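MAU2 chromatid cohesion factor homolog (Saccharomyces cerevisiae, PDB 4XDN) forms a complex with SCC2 that is required for the cohesin complex to associate with chromosomes, and so takes part in sister chromatid cohesion. Local coordinates at residues Trp213-Asn218 against Leu237-Ser242; Tyr221-Leu226 against Leu257-Val262; Val568-Gly573 against Tyr605-Trp610. One frame throughout, in Å; residues are numbered along the deposited sequence.

Interactions 1 and 2 are neighbours that share helix 212-228: its first turns lean on helix 234-241 and its later turns on helix 250-266, and the two contacts touch through Leu240, Glu260 and Val222. Interaction 3 stands apart, its centre about 38 Å from that of interaction 2, and joins two helices nearer the C-terminus. Interaction 1 is only partly buried and mostly polar, a carboxylate set among an amide, an indole and a lysine. Interactions 2 and 3 are fully buried and pair helices at almost the same shallow angle, yet aliphatic branches and an amide fill interaction 2, while interaction 3 centres on an aromatic pair, flanked by aliphatic side chains and a bridging water.

Interaction 1 (Trp213-Asn218 against Leu237-Ser242)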
loop_
_atom_site.group_PDB
_atom_site.type_symbol
_atom_site.label_atom_id
_atom_site.label_comp_id
_atom_site.label_asym_id
_atom_site.label_seq_id
_atom_site.Cartn_x
_atom_site.Cartn_y
_atom_site.Cartn_z
ATOM N N TRP A 213 18.589 2.152 14.771
ATOM C CA TRP A 213 18.558 0.932 13.979
ATOM C C TRP A 213 17.339 0.073 14.317
ATOM O O TRP A 213 16.627 -0.376 13.418
ATOM C CB TRP A 213 19.853 0.146 14.197
ATOM C CG TRP A 213 19.916 -1.173 13.490
ATOM C CD1 TRP A 213 20.183 -2.386 14.053
ATOM C CD2 TRP A 213 19.718 -1.416 12.090
ATOM N NE1 TRP A 213 20.162 -3.367 13.095
ATOM C CE2 TRP A 213 19.880 -2.799 11.881
ATOM C CE3 TRP A 213 19.420 -0.600 10.995
ATOM C CZ2 TRP A 213 19.751 -3.386 10.625
ATOM C CZ3 TRP A 213 19.291 -1.185 9.749
ATOM C CH2 TRP A 213 19.457 -2.564 9.574
ATOM N N LYS A 214 17.087 -0.148 15.603
ATOM C CA LYS A 214 15.953 -0.972 16.010
ATOM C C LYS A 214 14.630 -0.323 15.622
ATOM O O LYS A 214 13.742 -0.982 15.089
ATOM C CB LYS A 214 15.970 -1.232 17.517
ATOM C CG LYS A 214 14.743 -1.997 17.994
ATOM C CD LYS A 214 14.893 -2.542 19.405
ATOM C CE LYS A 214 13.686 -3.394 19.769
ATOM N NZ LYS A 214 13.764 -3.959 21.141
ATOM N N TRP A 215 14.506 0.971 15.898
ATOM C CA TRP A 215 13.289 1.704 15.577
ATOM C C TRP A 215 13.049 1.744 14.073
ATOM O O TRP A 215 11.905 1.741 13.625
ATOM C CB TRP A 215 13.356 3.125 16.142
ATOM C CG TRP A 215 12.879 3.232 17.565
ATOM C CD1 TRP A 215 11.842 2.549 18.134
ATOM C CD2 TRP A 215 13.421 4.066 18.596
ATOM N NE1 TRP A 215 11.704 2.909 19.452
ATOM C CE2 TRP A 215 12.663 3.835 19.762
ATOM C CE3 TRP A 215 14.475 4.984 18.648
ATOM C CZ2 TRP A 215 12.921 4.493 20.963
ATOM C CZ3 TRP A 215 14.732 5.635 19.842
ATOM C CH2 TRP A 215 13.958 5.386 20.983
ATOM N N PHE A 216 14.124 1.774 13.295
ATOM C CA PHE A 216 13.996 1.698 11.845
ATOM C C PHE A 216 13.414 0.351 11.428
ATOM O O PHE A 216 12.480 0.285 10.632
ATOM C CB PHE A 216 15.347 1.908 11.164
ATOM C CG PHE A 216 15.380 1.426 9.742
ATOM C CD1 PHE A 216 14.697 2.113 8.750
ATOM C CD2 PHE A 216 16.078 0.282 9.400
ATOM C CE1 PHE A 216 14.716 1.668 7.442
ATOM C CE2 PHE A 216 16.099 -0.167 8.094
ATOM C CZ PHE A 216 15.416 0.527 7.113
ATOM N N LEU A 217 13.979 -0.723 11.969
ATOM C CA LEU A 217 13.528 -2.071 11.644
ATOM C C LEU A 217 12.084 -2.285 12.069
ATOM O O LEU A 217 11.328 -2.985 11.398
ATOM C CB LEU A 217 14.423 -3.108 12.318
ATOM C CG LEU A 217 15.865 -3.169 11.823
ATOM C CD1 LEU A 217 16.690 -4.019 12.769
ATOM C CD2 LEU A 217 15.927 -3.717 10.406
ATOM N N ASN A 218 11.705 -1.679 13.187
ATOM C CA ASN A 218 10.346 -1.812 13.686
ATOM C C ASN A 218 9.358 -1.103 12.764
ATOM O O ASN A 218 8.220 -1.540 12.613
ATOM C CB ASN A 218 10.240 -1.257 15.106
ATOM C CG ASN A 218 8.861 -1.446 15.698
ATOM O OD1 ASN A 218 8.464 -2.562 16.027
ATOM N ND2 ASN A 218 8.121 -0.353 15.838
ATOM N N LEU A 237 3.592 -2.192 18.431
ATOM C CA LEU A 237 2.800 -0.973 18.553
ATOM C C LEU A 237 3.433 -0.021 19.563
ATOM O O LEU A 237 3.563 1.174 19.302
ATOM C CB LEU A 237 1.363 -1.309 18.971
ATOM C CG LEU A 237 0.221 -0.768 18.108
ATOM C CD1 LEU A 237 0.339 -1.245 16.670
ATOM C CD2 LEU A 237 -1.118 -1.192 18.697
ATOM N N GLN A 238 3.821 -0.556 20.717
ATOM C CA GLN A 238 4.470 0.247 21.746
ATOM C C GLN A 238 5.835 0.724 21.267
ATOM O O GLN A 238 6.251 1.843 21.566
ATOM C CB GLN A 238 4.618 -0.551 23.043
ATOM C CG GLN A 238 3.296 -0.884 23.721
ATOM C CD GLN A 238 3.484 -1.657 25.013
ATOM O OE1 GLN A 238 4.598 -1.771 25.525
ATOM N NE2 GLN A 238 2.391 -2.193 25.547
ATOM N N GLU A 239 6.527 -0.131 20.522
ATOM C CA GLU A 239 7.832 0.216 19.977
ATOM C C GLU A 239 7.687 1.371 18.993
ATOM O O GLU A 239 8.534 2.262 18.938
ATOM C CB GLU A 239 8.472 -0.992 19.291
ATOM C CG GLU A 239 9.942 -0.809 18.951
ATOM C CD GLU A 239 10.834 -0.793 20.182
ATOM O OE1 GLU A 239 10.477 -1.433 21.191
ATOM O OE2 GLU A 239 11.896 -0.137 20.136
ATOM N N LEU A 240 6.606 1.345 18.221
ATOM C CA LEU A 240 6.312 2.409 17.267
ATOM C C LEU A 240 6.055 3.732 17.987
ATOM O O LEU A 240 6.571 4.773 17.589
ATOM C CB LEU A 240 5.101 2.033 16.405
ATOM C CG LEU A 240 4.564 3.089 15.433
ATOM C CD1 LEU A 240 5.580 3.410 14.344
ATOM C CD2 LEU A 240 3.253 2.619 14.820
ATOM N N ARG A 241 5.256 3.683 19.048
ATOM C CA ARG A 241 4.889 4.891 19.779
ATOM C C ARG A 241 6.079 5.486 20.532
ATOM O O ARG A 241 6.150 6.700 20.731
ATOM C CB ARG A 241 3.743 4.596 20.754
ATOM C CG ARG A 241 2.406 4.313 20.070
ATOM C CD ARG A 241 1.246 4.321 21.060
ATOM N NE ARG A 241 1.190 3.104 21.873
ATOM C CZ ARG A 241 0.446 2.036 21.592
ATOM N NH1 ARG A 241 -0.325 2.007 20.511
ATOM N NH2 ARG A 241 0.473 0.985 22.402
ATOM N N SER A 242 7.015 4.635 20.940
ATOM C CA SER A 242 8.167 5.083 21.718
ATOM C C SER A 242 9.277 5.665 20.843
ATOM O O SER A 242 10.249 6.215 21.358
ATOM C CB SER A 242 8.728 3.926 22.551
ATOM O OG SER A 242 9.322 2.943 21.723
#
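Glu239 reaches from helix 234-241 into the groove between Trp215 and Asn218, and most of the contact is built round it. The short segments run at 124° to each other, with axes 9.7 Å apart at their closest. On the tight side, the aliphatic part of Glu239 lies against the Asn218 amide, Glu239 CG being 3.5 Å from Asn218 CG. The same amide points its ND2 at the facing backbone, where Ala236 O receives a weak hydrogen bond. Trp215 reaches across to Ser242, its CZ2 coming within 3.2 Å of Ser242 O. Ser242 is itself tied back, its OG donating to Glu239 O over 3.0 Å from above the carbonyl plane.

The carboxylate marks the change to the looser side. The Glu239 chain bends at chi2 (70°), which brings the carboxylate beside the pyrrole N-H side of Trp215; OE2 stands 3.1 Å from Trp215 NE1, at an angle too poor for a hydrogen bond. Lys214, fully extended, crosses the glutamate at about a right angle, its CE 3.7 Å from Glu239 OE2. Its ammonium group stays beyond salt-bridge range, with NZ 4.1 Å from Glu239 OE1, and pairs instead with Glu209. As Glu209 also brings a like charge close to Glu239, the lysine may ease the repulsion between the two acids. Lys214 and Glu239 both remain partly exposed.

Away from this groove, Trp213 and Phe216 carry helix 212-228 onto the two-stranded hairpin, meeting Ile299 of strand 297-302, while Leu307 and Val309 of strand 305-310 touch Trp213 and Phe216 respectively. Leu240 turns to Lys256 and Ile263, setting helix 234-241 against helix 250-266.

Interaction 2 (Tyr221-Leu226 against Leu257-Val262); sequences YVNYLL and LALEMV
Leu226 and Leu259 lead the apolar part of this contact, between helices that run nearly the same way, at 29°, with axes 10.6 Å apart. The touching is done mostly by branch ends. Leu226 sends CD1 across to the second helix, where it meets Val262 CG1 at 3.9 Å. The same methyl lies 4.0 Å from Leu259 CD2, so it sits between two residues one turn apart. Leu259 has its CG anti to the carbonyl carbon (chi1 -70°) and spreads both methyls over helix 212-228: CD1 faces Val222 CG1 at 4.2 Å, and CD2 turns to Asn223.

The remaining contact is between a methyl and an amide. Leu259 CD2 lies above the Asn223 amide plane, 3.4 Å from Asn223 CG, the two side chains crossing at about a right angle. No hydrogen bond links the two segments; the amide's polar ends are satisfied by others. Asn223 OD1 accepts from Trp255 NE1, one turn before Leu259, while ND2 bonds to the backbone of another protein chain.

That chain also packs on Leu226, Ala258 and Val262. Near-parallel helices separated in sequence by shorter ones, here 234-241 running obliquely back, and together facing a bound partner, are consistent with a TPR-like helical superhelix, whose helices line the groove that holds the partner.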
loop_
_atom_site.group_PDB
_atom_site.type_symbol
_atom_site.label_atom_id
_atom_site.label_comp_id
_atom_site.label_asym_id
_atom_site.label_seq_id
_atom_site.Cartn_x
_atom_site.Cartn_y
_atom_site.Cartn_z
ATOM N N TYR A 221 8.790 -3.319 9.993
ATOM C CA TYR A 221 7.903 -4.370 10.474
ATOM C C TYR A 221 6.447 -3.928 10.401
ATOM O O TYR A 221 5.618 -4.596 9.783
ATOM C CB TYR A 221 8.269 -4.745 11.911
ATOM C CG TYR A 221 7.540 -5.948 12.472
ATOM C CD1 TYR A 221 7.006 -6.923 11.641
ATOM C CD2 TYR A 221 7.392 -6.106 13.844
ATOM C CE1 TYR A 221 6.349 -8.024 12.162
ATOM C CE2 TYR A 221 6.735 -7.197 14.371
ATOM C CZ TYR A 221 6.215 -8.153 13.528
ATOM O OH TYR A 221 5.558 -9.239 14.056
ATOM N N VAL A 222 6.145 -2.796 11.029
ATOM C CA VAL A 222 4.781 -2.283 11.067
ATOM C C VAL A 222 4.246 -2.053 9.655
ATOM O O VAL A 222 3.113 -2.427 9.352
ATOM C CB VAL A 222 4.698 -0.968 11.878
ATOM C CG1 VAL A 222 3.319 -0.322 11.744
ATOM C CG2 VAL A 222 5.010 -1.234 13.343
ATOM N N ASN A 223 5.065 -1.454 8.794
ATOM C CA ASN A 223 4.644 -1.181 7.425
ATOM C C ASN A 223 4.334 -2.472 6.676
ATOM O O ASN A 223 3.350 -2.549 5.943
ATOM C CB ASN A 223 5.715 -0.389 6.670
ATOM C CG ASN A 223 5.123 0.572 5.645
ATOM O OD1 ASN A 223 5.690 1.634 5.380
ATOM N ND2 ASN A 223 3.973 0.213 5.076
ATOM N N TYR A 224 5.174 -3.485 6.860
ATOM C CA TYR A 224 4.925 -4.790 6.255
ATOM C C TYR A 224 3.580 -5.358 6.706
ATOM O O TYR A 224 2.806 -5.859 5.893
ATOM C CB TYR A 224 6.042 -5.775 6.603
ATOM C CG TYR A 224 5.604 -7.221 6.534
ATOM C CD1 TYR A 224 5.527 -7.888 5.319
ATOM C CD2 TYR A 224 5.260 -7.916 7.685
ATOM C CE1 TYR A 224 5.123 -9.208 5.252
ATOM C CE2 TYR A 224 4.853 -9.236 7.629
ATOM C CZ TYR A 224 4.785 -9.876 6.410
ATOM O OH TYR A 224 4.380 -11.189 6.354
ATOM N N LEU A 225 3.312 -5.277 8.005
ATOM C CA LEU A 225 2.076 -5.813 8.566
ATOM C C LEU A 225 0.863 -5.065 8.022
ATOM O O LEU A 225 -0.155 -5.675 7.702
ATOM C CB LEU A 225 2.106 -5.739 10.096
ATOM C CG LEU A 225 3.139 -6.629 10.796
ATOM C CD1 LEU A 225 3.226 -6.280 12.270
ATOM C CD2 LEU A 225 2.806 -8.106 10.625
ATOM N N LEU A 226 0.977 -3.745 7.914
ATOM C CA LEU A 226 -0.106 -2.928 7.379
ATOM C C LEU A 226 -0.356 -3.233 5.903
ATOM O O LEU A 226 -1.504 -3.262 5.456
ATOM C CB LEU A 226 0.204 -1.443 7.561
ATOM C CG LEU A 226 0.043 -0.890 8.979
ATOM C CD1 LEU A 226 0.642 0.505 9.068
ATOM C CD2 LEU A 226 -1.421 -0.867 9.393
ATOM N N LEU A 257 5.073 8.782 11.909
ATOM C CA LEU A 257 3.815 9.513 11.952
ATOM C C LEU A 257 2.870 9.056 10.845
ATOM O O LEU A 257 1.668 8.917 11.067
ATOM C CB LEU A 257 4.069 11.015 11.840
ATOM C CG LEU A 257 4.822 11.646 13.014
ATOM C CD1 LEU A 257 5.192 13.082 12.692
ATOM C CD2 LEU A 257 3.994 11.584 14.289
ATOM N N ALA A 258 3.417 8.821 9.657
ATOM C CA ALA A 258 2.615 8.353 8.533
ATOM C C ALA A 258 1.992 7.001 8.847
ATOM O O ALA A 258 0.815 6.771 8.573
ATOM C CB ALA A 258 3.461 8.263 7.277
ATOM N N LEU A 259 2.785 6.110 9.429
ATOM C CA LEU A 259 2.310 4.772 9.741
ATOM C C LEU A 259 1.230 4.813 10.816
ATOM O O LEU A 259 0.294 4.019 10.787
ATOM C CB LEU A 259 3.469 3.879 10.188
ATOM C CG LEU A 259 4.467 3.483 9.099
ATOM C CD1 LEU A 259 5.576 2.625 9.692
ATOM C CD2 LEU A 259 3.785 2.752 7.957
ATOM N N GLU A 260 1.359 5.745 11.754
ATOM C CA GLU A 260 0.362 5.900 12.803
ATOM C C GLU A 260 -0.956 6.397 12.207
ATOM O O GLU A 260 -2.032 6.073 12.704
ATOM C CB GLU A 260 0.863 6.857 13.886
ATOM C CG GLU A 260 1.928 6.249 14.792
ATOM C CD GLU A 260 2.431 7.216 15.852
ATOM O OE1 GLU A 260 2.459 8.435 15.586
ATOM O OE2 GLU A 260 2.798 6.755 16.954
ATOM N N MET A 261 -0.862 7.176 11.135
ATOM C CA MET A 261 -2.043 7.638 10.415
ATOM C C MET A 261 -2.734 6.479 9.702
ATOM O O MET A 261 -3.958 6.356 9.741
ATOM C CB MET A 261 -1.667 8.724 9.406
ATOM C CG MET A 261 -1.814 10.142 9.934
ATOM S SD MET A 261 -3.529 10.611 10.233
ATOM C CE MET A 261 -4.187 10.600 8.567
ATOM N N VAL A 262 -1.941 5.631 9.053
ATOM C CA VAL A 262 -2.480 4.482 8.334
ATOM C C VAL A 262 -3.139 3.506 9.305
ATOM O O VAL A 262 -4.158 2.896 8.982
ATOM C CB VAL A 262 -1.381 3.751 7.530
ATOM C CG1 VAL A 262 -1.928 2.477 6.885
ATOM C CG2 VAL A 262 -0.803 4.669 6.466
#

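Interaction 3 (Val568-Gly573 against Tyr605-Trp610)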
loop_
_atom_site.group_PDB
_atom_site.type_symbol
_atom_site.label_atom_id
_atom_site.label_comp_id
_atom_site.label_asym_id
_atom_site.label_seq_id
_atom_site.Cartn_x
_atom_site.Cartn_y
_atom_site.Cartn_z
ATOM N N VAL A 568 -27.739 -0.154 12.971
ATOM C CA VAL A 568 -27.418 -0.493 14.353
ATOM C C VAL A 568 -28.491 0.041 15.294
ATOM O O VAL A 568 -28.911 -0.648 16.225
ATOM C CB VAL A 568 -26.049 0.065 14.781
ATOM C CG1 VAL A 568 -25.754 -0.289 16.239
ATOM C CG2 VAL A 568 -24.960 -0.489 13.895
ATOM N N ASN A 569 -28.924 1.273 15.054
ATOM C CA ASN A 569 -29.980 1.868 15.860
ATOM C C ASN A 569 -31.319 1.181 15.608
ATOM O O ASN A 569 -32.096 0.971 16.539
ATOM C CB ASN A 569 -30.086 3.367 15.581
ATOM C CG ASN A 569 -29.072 4.176 16.369
ATOM O OD1 ASN A 569 -29.344 4.606 17.491
ATOM N ND2 ASN A 569 -27.894 4.383 15.787
ATOM N N TYR A 570 -31.578 0.825 14.353
ATOM C CA TYR A 570 -32.784 0.077 13.997
ATOM C C TYR A 570 -32.809 -1.267 14.710
ATOM O O TYR A 570 -33.817 -1.652 15.303
ATOM C CB TYR A 570 -32.860 -0.134 12.483
ATOM C CG TYR A 570 -33.968 -1.070 12.039
ATOM C CD1 TYR A 570 -35.297 -0.666 12.055
ATOM C CD2 TYR A 570 -33.681 -2.351 11.590
ATOM C CE1 TYR A 570 -36.311 -1.515 11.644
ATOM C CE2 TYR A 570 -34.688 -3.208 11.177
ATOM C CZ TYR A 570 -36.001 -2.785 11.206
ATOM O OH TYR A 570 -37.002 -3.637 10.798
ATOM N N LEU A 571 -31.683 -1.972 14.650
ATOM C CA LEU A 571 -31.565 -3.293 15.252
ATOM C C LEU A 571 -31.623 -3.195 16.773
ATOM O O LEU A 571 -32.335 -3.956 17.430
ATOM C CB LEU A 571 -30.264 -3.957 14.798
ATOM C CG LEU A 571 -30.002 -5.406 15.198
ATOM C CD1 LEU A 571 -31.154 -6.310 14.809
ATOM C CD2 LEU A 571 -28.714 -5.879 14.540
ATOM N N GLY A 572 -30.877 -2.244 17.328
ATOM C CA GLY A 572 -30.883 -2.012 18.760
ATOM C C GLY A 572 -32.250 -1.580 19.256
ATOM O O GLY A 572 -32.719 -2.044 20.294
ATOM N N GLY A 573 -32.891 -0.688 18.509
ATOM C CA GLY A 573 -34.207 -0.195 18.873
ATOM C C GLY A 573 -35.254 -1.292 18.876
ATOM O O GLY A 573 -36.166 -1.293 19.701
ATOM N N TYR A 605 -38.155 2.677 3.704
ATOM C CA TYR A 605 -39.496 2.104 3.675
ATOM C C TYR A 605 -39.676 1.092 4.807
ATOM O O TYR A 605 -40.660 1.144 5.543
ATOM C CB TYR A 605 -39.763 1.447 2.318
ATOM C CG TYR A 605 -41.092 0.730 2.226
ATOM C CD1 TYR A 605 -42.273 1.435 2.029
ATOM C CD2 TYR A 605 -41.165 -0.653 2.332
ATOM C CE1 TYR A 605 -43.487 0.783 1.941
ATOM C CE2 TYR A 605 -42.372 -1.314 2.245
ATOM C CZ TYR A 605 -43.531 -0.592 2.050
ATOM O OH TYR A 605 -44.738 -1.249 1.964
ATOM N N VAL A 606 -38.722 0.177 4.945
ATOM C CA VAL A 606 -38.766 -0.820 6.009
ATOM C C VAL A 606 -38.729 -0.131 7.374
ATOM O O VAL A 606 -39.484 -0.491 8.279
ATOM C CB VAL A 606 -37.599 -1.825 5.882
ATOM C CG1 VAL A 606 -37.555 -2.790 7.075
ATOM C CG2 VAL A 606 -37.726 -2.603 4.581
ATOM N N ILE A 607 -37.857 0.862 7.513
ATOM C CA ILE A 607 -37.802 1.672 8.725
ATOM C C ILE A 607 -39.141 2.368 8.934
ATOM O O ILE A 607 -39.597 2.537 10.064
ATOM C CB ILE A 607 -36.681 2.739 8.659
ATOM C CG1 ILE A 607 -35.324 2.081 8.361
ATOM C CG2 ILE A 607 -36.654 3.572 9.946
ATOM C CD1 ILE A 607 -34.347 2.049 9.517
ATOM N N GLY A 608 -39.763 2.775 7.833
ATOM C CA GLY A 608 -41.044 3.455 7.886
ATOM C C GLY A 608 -42.143 2.566 8.434
ATOM O O GLY A 608 -43.000 3.029 9.188
ATOM N N ILE A 609 -42.126 1.291 8.055
ATOM C CA ILE A 609 -43.102 0.335 8.565
ATOM C C ILE A 609 -42.977 0.249 10.081
ATOM O O ILE A 609 -43.974 0.246 10.797
ATOM C CB ILE A 609 -42.914 -1.073 7.953
ATOM C CG1 ILE A 609 -43.126 -1.028 6.439
ATOM C CG2 ILE A 609 -43.889 -2.074 8.587
ATOM C CD1 ILE A 609 -42.782 -2.320 5.726
ATOM N N TRP A 610 -41.738 0.182 10.557
ATOM C CA TRP A 610 -41.463 0.087 11.983
ATOM C C TRP A 610 -41.954 1.329 12.713
ATOM O O TRP A 610 -42.597 1.238 13.757
ATOM C CB TRP A 610 -39.965 -0.105 12.219
ATOM C CG TRP A 610 -39.575 -0.115 13.659
ATOM C CD1 TRP A 610 -40.235 -0.724 14.685
ATOM C CD2 TRP A 610 -38.433 0.523 14.236
ATOM N NE1 TRP A 610 -39.571 -0.507 15.867
ATOM C CE2 TRP A 610 -38.459 0.256 15.618
ATOM C CE3 TRP A 610 -37.388 1.294 13.718
ATOM C CZ2 TRP A 610 -37.481 0.729 16.488
ATOM C CZ3 TRP A 610 -36.419 1.762 14.584
ATOM C CH2 TRP A 610 -36.473 1.480 15.954
HETATM O O HOH W 1 -39.622 -2.945 9.926
#
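An offset edge-to-face aromatic pair joins two near-parallel helices of the TPR-like array here: Tyr570 on helix 562-575 turns its ring edge to the face of Trp610 on helix 601-618. The planes stand at 84°, with the tyrosine ring and the indole six-membered ring 5.2 Å apart between centroids. The closest touch is Tyr570 CD1 to Trp610 CE3, 3.3 Å. Trp610 reaches across the gap because its chi1 of 176° carries CG away from the backbone N, and its six-membered ring lies along the backbone of the facing helix. Tyr570 O sits over one face of that indole, and Trp610 CZ2 comes to 3.8 Å from Gly573 C. Gly573, with no side chain, allows this close approach.

Ile607 fills in beside the tyrosine, its CD1 3.8 Å from Tyr570 CD1. At the far end of the ring, Tyr570 OH rests 3.9 Å from Val606 CG1 and meets a water at 2.8 Å. That water donates to Val606 O, so it bridges the hydroxyl to the second helix; Arg574 gives the hydroxyl a further, weak hydrogen bond.

Helix 580-593 packs against both helices, with Ile583 and Ser587 on Trp610 and Cys590 touching both Ile607 and Asn569. Leu571 faces helix 499-513, while another protein chain packs on Tyr570, Tyr605, Val606 and Ile609.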